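Local coordinates for pyridoxal phosphate homeostasis protein (Bifidobacterium adolescentis ATCC 15703, PDB 3CPG) that probably binds pyridoxal 5'-phosphate and helps to keep cellular levels of this cofactor in balance, at residues V155-E169 against I190-I204. Numbering follows the deposited sequence.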
loop_
_atom_site.group_PDB
_atom_site.type_symbol
_atom_site.label_atom_id
_atom_site.label_comp_id
_atom_site.label_asym_id
_atom_site.label_seq_id
_atom_site.Cartn_x
_atom_site.Cartn_y
_atom_site.Cartn_z
ATOM N N VAL A 155 -13.946 9.444 -12.759
ATOM C CA VAL A 155 -14.862 9.398 -13.895
ATOM C C VAL A 155 -14.666 10.624 -14.781
ATOM O O VAL A 155 -14.577 10.509 -16.002
ATOM C CB VAL A 155 -16.336 9.338 -13.426
ATOM C CG1 VAL A 155 -17.279 9.528 -14.617
ATOM C CG2 VAL A 155 -16.611 7.996 -12.758
ATOM N N ALA A 156 -14.586 11.795 -14.158
ATOM C CA ALA A 156 -14.401 13.039 -14.896
ATOM C C ALA A 156 -13.081 13.034 -15.661
ATOM O O ALA A 156 -12.989 13.597 -16.749
ATOM C CB ALA A 156 -14.452 14.231 -13.936
ATOM N N ARG A 157 -12.065 12.390 -15.090
ATOM C CA ARG A 157 -10.752 12.324 -15.722
ATOM C C ARG A 157 -10.708 11.250 -16.806
ATOM O O ARG A 157 -9.796 11.230 -17.630
ATOM C CB ARG A 157 -9.674 12.046 -14.671
ATOM C CG ARG A 157 -8.253 12.205 -15.181
ATOM C CD ARG A 157 -7.229 11.981 -14.073
ATOM N NE ARG A 157 -5.861 12.124 -14.565
ATOM C CZ ARG A 157 -5.316 13.275 -14.950
ATOM N NH1 ARG A 157 -6.014 14.402 -14.896
ATOM N NH2 ARG A 157 -4.074 13.293 -15.411
ATOM N N GLY A 158 -11.695 10.359 -16.792
ATOM C CA GLY A 158 -11.767 9.293 -17.777
ATOM C C GLY A 158 -10.902 8.089 -17.455
ATOM O O GLY A 158 -10.521 7.334 -18.352
ATOM N N ILE A 159 -10.602 7.894 -16.175
ATOM C CA ILE A 159 -9.765 6.776 -15.757
ATOM C C ILE A 159 -10.386 5.962 -14.628
ATOM O O ILE A 159 -11.453 6.290 -14.116
ATOM C CB ILE A 159 -8.396 7.270 -15.246
ATOM C CG1 ILE A 159 -8.598 8.107 -13.976
ATOM C CG2 ILE A 159 -7.694 8.080 -16.326
ATOM C CD1 ILE A 159 -7.315 8.440 -13.228
ATOM N N THR A 160 -9.693 4.891 -14.255
ATOM C CA THR A 160 -10.107 4.033 -13.152
ATOM C C THR A 160 -8.900 3.953 -12.228
ATOM O O THR A 160 -7.786 3.698 -12.682
ATOM C CB THR A 160 -10.449 2.598 -13.608
ATOM O OG1 THR A 160 -11.605 2.620 -14.451
ATOM C CG2 THR A 160 -10.735 1.713 -12.391
ATOM N N VAL A 161 -9.110 4.193 -10.941
ATOM C CA VAL A 161 -8.012 4.119 -9.987
ATOM C C VAL A 161 -8.293 2.986 -9.010
ATOM O O VAL A 161 -9.444 2.732 -8.653
ATOM C CB VAL A 161 -7.839 5.462 -9.213
ATOM C CG1 VAL A 161 -9.078 5.757 -8.369
ATOM C CG2 VAL A 161 -6.587 5.409 -8.349
ATOM N N GLY A 162 -7.245 2.287 -8.596
ATOM C CA GLY A 162 -7.428 1.202 -7.654
ATOM C C GLY A 162 -7.594 1.754 -6.253
ATOM O O GLY A 162 -7.091 2.831 -5.942
ATOM N N VAL A 163 -8.322 1.034 -5.408
ATOM C CA VAL A 163 -8.508 1.470 -4.031
ATOM C C VAL A 163 -8.535 0.282 -3.091
ATOM O O VAL A 163 -8.945 -0.816 -3.473
ATOM C CB VAL A 163 -9.844 2.245 -3.818
ATOM C CG1 VAL A 163 -9.872 3.506 -4.663
ATOM C CG2 VAL A 163 -11.027 1.345 -4.149
ATOM N N LEU A 164 -8.063 0.501 -1.871
ATOM C CA LEU A 164 -8.116 -0.523 -0.840
ATOM C C LEU A 164 -8.978 0.113 0.237
ATOM O O LEU A 164 -8.867 1.313 0.494
ATOM C CB LEU A 164 -6.733 -0.841 -0.255
ATOM C CG LEU A 164 -5.640 -1.399 -1.171
ATOM C CD1 LEU A 164 -4.498 -1.945 -0.314
ATOM C CD2 LEU A 164 -6.198 -2.507 -2.055
ATOM N N LEU A 165 -9.864 -0.672 0.836
ATOM C CA LEU A 165 -10.704 -0.160 1.908
ATOM C C LEU A 165 -9.870 -0.255 3.174
ATOM O O LEU A 165 -9.444 -1.343 3.576
ATOM C CB LEU A 165 -11.980 -0.997 2.052
ATOM C CG LEU A 165 -12.820 -0.739 3.310
ATOM C CD1 LEU A 165 -13.240 0.730 3.381
ATOM C CD2 LEU A 165 -14.040 -1.652 3.289
ATOM N N GLU A 166 -9.617 0.896 3.785
ATOM C CA GLU A 166 -8.822 0.975 5.002
ATOM C C GLU A 166 -9.735 0.733 6.190
ATOM O O GLU A 166 -10.699 1.470 6.391
ATOM C CB GLU A 166 -8.196 2.364 5.112
ATOM C CG GLU A 166 -7.300 2.570 6.314
ATOM C CD GLU A 166 -6.860 4.014 6.438
ATOM O OE1 GLU A 166 -7.715 4.873 6.743
ATOM O OE2 GLU A 166 -5.668 4.291 6.218
ATOM N N VAL A 167 -9.423 -0.291 6.976
ATOM C CA VAL A 167 -10.233 -0.632 8.134
ATOM C C VAL A 167 -9.477 -0.374 9.430
ATOM O O VAL A 167 -8.278 -0.636 9.523
ATOM C CB VAL A 167 -10.649 -2.122 8.100
ATOM C CG1 VAL A 167 -11.557 -2.438 9.282
ATOM C CG2 VAL A 167 -11.352 -2.435 6.791
ATOM N N ASN A 168 -10.188 0.141 10.426
ATOM C CA ASN A 168 -9.590 0.425 11.725
ATOM C C ASN A 168 -9.608 -0.865 12.538
ATOM O O ASN A 168 -10.671 -1.326 12.952
ATOM C CB ASN A 168 -10.399 1.507 12.448
ATOM C CG ASN A 168 -9.842 1.843 13.823
ATOM O OD1 ASN A 168 -8.893 1.218 14.299
ATOM N ND2 ASN A 168 -10.441 2.834 14.472
ATOM N N GLU A 169 -8.432 -1.448 12.751
ATOM C CA GLU A 169 -8.309 -2.689 13.518
ATOM C C GLU A 169 -7.561 -2.433 14.827
ATOM O O GLU A 169 -7.086 -3.369 15.472
ATOM C CB GLU A 169 -7.542 -3.738 12.703
ATOM C CG GLU A 169 -8.162 -4.065 11.351
ATOM C CD GLU A 169 -9.362 -4.992 11.460
ATOM O OE1 GLU A 169 -9.833 -5.227 12.594
ATOM O OE2 GLU A 169 -9.834 -5.484 10.409
ATOM N N ILE A 190 -18.702 0.554 -2.350
ATOM C CA ILE A 190 -17.565 1.002 -3.150
ATOM C C ILE A 190 -17.530 0.228 -4.468
ATOM O O ILE A 190 -17.206 0.780 -5.519
ATOM C CB ILE A 190 -16.229 0.785 -2.394
ATOM C CG1 ILE A 190 -16.163 1.722 -1.185
ATOM C CG2 ILE A 190 -15.046 1.024 -3.332
ATOM C CD1 ILE A 190 -14.935 1.532 -0.310
ATOM N N GLY A 191 -17.878 -1.054 -4.405
ATOM C CA GLY A 191 -17.879 -1.877 -5.601
ATOM C C GLY A 191 -18.832 -1.400 -6.682
ATOM O O GLY A 191 -18.661 -1.738 -7.854
ATOM N N THR A 192 -19.831 -0.609 -6.301
ATOM C CA THR A 192 -20.808 -0.106 -7.263
ATOM C C THR A 192 -20.392 1.205 -7.924
ATOM O O THR A 192 -21.018 1.643 -8.888
ATOM C CB THR A 192 -22.186 0.124 -6.605
ATOM O OG1 THR A 192 -22.100 1.211 -5.673
ATOM C CG2 THR A 192 -22.642 -1.126 -5.880
ATOM N N LEU A 193 -19.336 1.828 -7.411
ATOM C CA LEU A 193 -18.874 3.101 -7.956
ATOM C C LEU A 193 -18.011 2.961 -9.203
ATOM O O LEU A 193 -17.125 2.111 -9.260
ATOM C CB LEU A 193 -18.093 3.870 -6.889
ATOM C CG LEU A 193 -18.868 4.211 -5.614
ATOM C CD1 LEU A 193 -17.929 4.808 -4.577
ATOM C CD2 LEU A 193 -19.992 5.185 -5.946
ATOM N N ASP A 194 -18.281 3.799 -10.202
ATOM C CA ASP A 194 -17.504 3.786 -11.437
ATOM C C ASP A 194 -16.184 4.514 -11.189
ATOM O O ASP A 194 -16.061 5.278 -10.233
ATOM C CB ASP A 194 -18.256 4.499 -12.568
ATOM C CG ASP A 194 -19.550 3.806 -12.946
ATOM O OD1 ASP A 194 -19.540 2.571 -13.121
ATOM O OD2 ASP A 194 -20.579 4.504 -13.081
ATOM N N GLY A 195 -15.197 4.275 -12.045
ATOM C CA GLY A 195 -13.919 4.947 -11.887
ATOM C C GLY A 195 -13.004 4.385 -10.814
ATOM O O GLY A 195 -11.879 4.856 -10.653
ATOM N N ILE A 196 -13.478 3.396 -10.061
ATOM C CA ILE A 196 -12.641 2.792 -9.033
ATOM C C ILE A 196 -12.707 1.274 -9.062
ATOM O O ILE A 196 -13.714 0.678 -9.458
ATOM C CB ILE A 196 -13.007 3.280 -7.601
ATOM C CG1 ILE A 196 -14.478 3.013 -7.303
ATOM C CG2 ILE A 196 -12.682 4.762 -7.452
ATOM C CD1 ILE A 196 -14.907 3.487 -5.925
ATOM N N GLU A 197 -11.605 0.652 -8.662
ATOM C CA GLU A 197 -11.519 -0.797 -8.609
ATOM C C GLU A 197 -11.089 -1.212 -7.204
ATOM O O GLU A 197 -9.966 -0.940 -6.784
ATOM C CB GLU A 197 -10.504 -1.319 -9.630
ATOM C CG GLU A 197 -10.427 -2.836 -9.686
ATOM C CD GLU A 197 -9.429 -3.344 -10.710
ATOM O OE1 GLU A 197 -8.209 -3.285 -10.446
ATOM O OE2 GLU A 197 -9.867 -3.800 -11.787
ATOM N N LEU A 198 -11.989 -1.863 -6.478
ATOM C CA LEU A 198 -11.678 -2.323 -5.127
ATOM C C LEU A 198 -10.711 -3.499 -5.248
ATOM O O LEU A 198 -11.085 -4.569 -5.731
ATOM C CB LEU A 198 -12.958 -2.767 -4.424
ATOM C CG LEU A 198 -12.804 -3.360 -3.027
ATOM C CD1 LEU A 198 -12.179 -2.338 -2.087
ATOM C CD2 LEU A 198 -14.169 -3.801 -2.526
ATOM N N GLN A 199 -9.476 -3.307 -4.799
ATOM C CA GLN A 199 -8.464 -4.356 -4.925
ATOM C C GLN A 199 -8.098 -5.084 -3.637
ATOM O O GLN A 199 -7.212 -5.947 -3.639
ATOM C CB GLN A 199 -7.206 -3.757 -5.558
ATOM C CG GLN A 199 -7.514 -2.993 -6.837
ATOM C CD GLN A 199 -6.319 -2.236 -7.382
ATOM O OE1 GLN A 199 -5.539 -1.659 -6.625
ATOM N NE2 GLN A 199 -6.187 -2.213 -8.704
ATOM N N GLY A 200 -8.780 -4.744 -2.548
ATOM C CA GLY A 200 -8.494 -5.378 -1.274
ATOM C C GLY A 200 -8.715 -4.463 -0.083
ATOM O O GLY A 200 -9.373 -3.424 -0.195
ATOM N N LEU A 201 -8.174 -4.863 1.064
ATOM C CA LEU A 201 -8.300 -4.101 2.303
ATOM C C LEU A 201 -6.920 -3.711 2.839
ATOM O O LEU A 201 -5.909 -4.298 2.464
ATOM C CB LEU A 201 -9.033 -4.938 3.357
ATOM C CG LEU A 201 -10.376 -5.557 2.947
ATOM C CD1 LEU A 201 -10.915 -6.405 4.089
ATOM C CD2 LEU A 201 -11.360 -4.466 2.570
HETATM N N MSE A 202 -6.895 -2.724 3.729
HETATM C CA MSE A 202 -5.649 -2.249 4.323
HETATM C C MSE A 202 -5.896 -1.867 5.773
HETATM O O MSE A 202 -7.000 -1.476 6.136
HETATM C CB MSE A 202 -5.145 -1.009 3.561
HETATM C CG MSE A 202 -3.797 -0.415 4.054
HETATM SE SE MSE A 202 -3.817 0.745 5.620
HETATM C CE MSE A 202 -3.688 2.431 4.731
ATOM N N THR A 203 -4.877 -2.005 6.610
ATOM C CA THR A 203 -5.010 -1.574 7.993
ATOM C C THR A 203 -3.656 -1.178 8.552
ATOM O O THR A 203 -2.616 -1.718 8.163
ATOM C CB THR A 203 -5.621 -2.651 8.917
ATOM O OG1 THR A 203 -5.932 -2.059 10.187
ATOM C CG2 THR A 203 -4.637 -3.782 9.153
ATOM N N ILE A 204 -3.682 -0.203 9.449
ATOM C CA ILE A 204 -2.475 0.266 10.107
ATOM C C ILE A 204 -2.227 -0.652 11.310
ATOM O O ILE A 204 -1.137 -0.677 11.880
ATOM C CB ILE A 204 -2.651 1.723 10.567
ATOM C CG1 ILE A 204 -2.892 2.614 9.343
ATOM C CG2 ILE A 204 -1.423 2.186 11.338
ATOM C CD1 ILE A 204 -3.172 4.069 9.681
HETATM O O HOH W 1 -6.128 1.532 9.446
HETATM O O HOH W 2 -6.046 0.006 12.461
#
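With CG anti to its own carbonyl carbon (chi1 -51°) and the chain extended beyond it (chi2 172°), Gln199 lays its amide against the backbone of Gly162, OE1 standing 3.6 Å from Gly162 CA. The contact is a worked example of the beta-alpha-beta unit from which TIM barrels are built: parallel strands 161-166 and 196-202 pair edge to edge, and helix 183-191 connects them. A ladder of backbone bonds runs from Val161 N to Gly195 O at one end to Val167 N to Met202 O at the other. It is interrupted by a beta bulge. Gln199 N reaches Val163 O almost straight (2.9 Å, 174° at the hydrogen), yet the next rung, Leu165 N to Gly200 O, has moved on by one residue, leaving the buried Gly200 N without a partner. Gln199 also gives NE2 to the anti lone pair of Glu197 OE1 (2.9 Å), while its OE1 is hydrogen-bonded to Thr137 OG1; an alanine here would probably cost Glu197 OE1 and Thr137 OG1 this partner and uncover Gly162 CA. The outward face is apolar: Leu165 CB meets Leu201 CD2 (3.6 Å), the two side chains lying side by side, and Ile190 CD1 of the connecting helix touches Leu165 CD1 (4.1 Å). On the interior face, the side chains of Leu164 and selenomethionine Met202 cross at roughly a right angle, Leu164 CD1 meeting Met202 CB. Past the Val167 N to Met202 O bond, Thr203 OG1 donates to Val167 O (2.8 Å) and accepts from a water that Glu169 N holds at 2.8 Å.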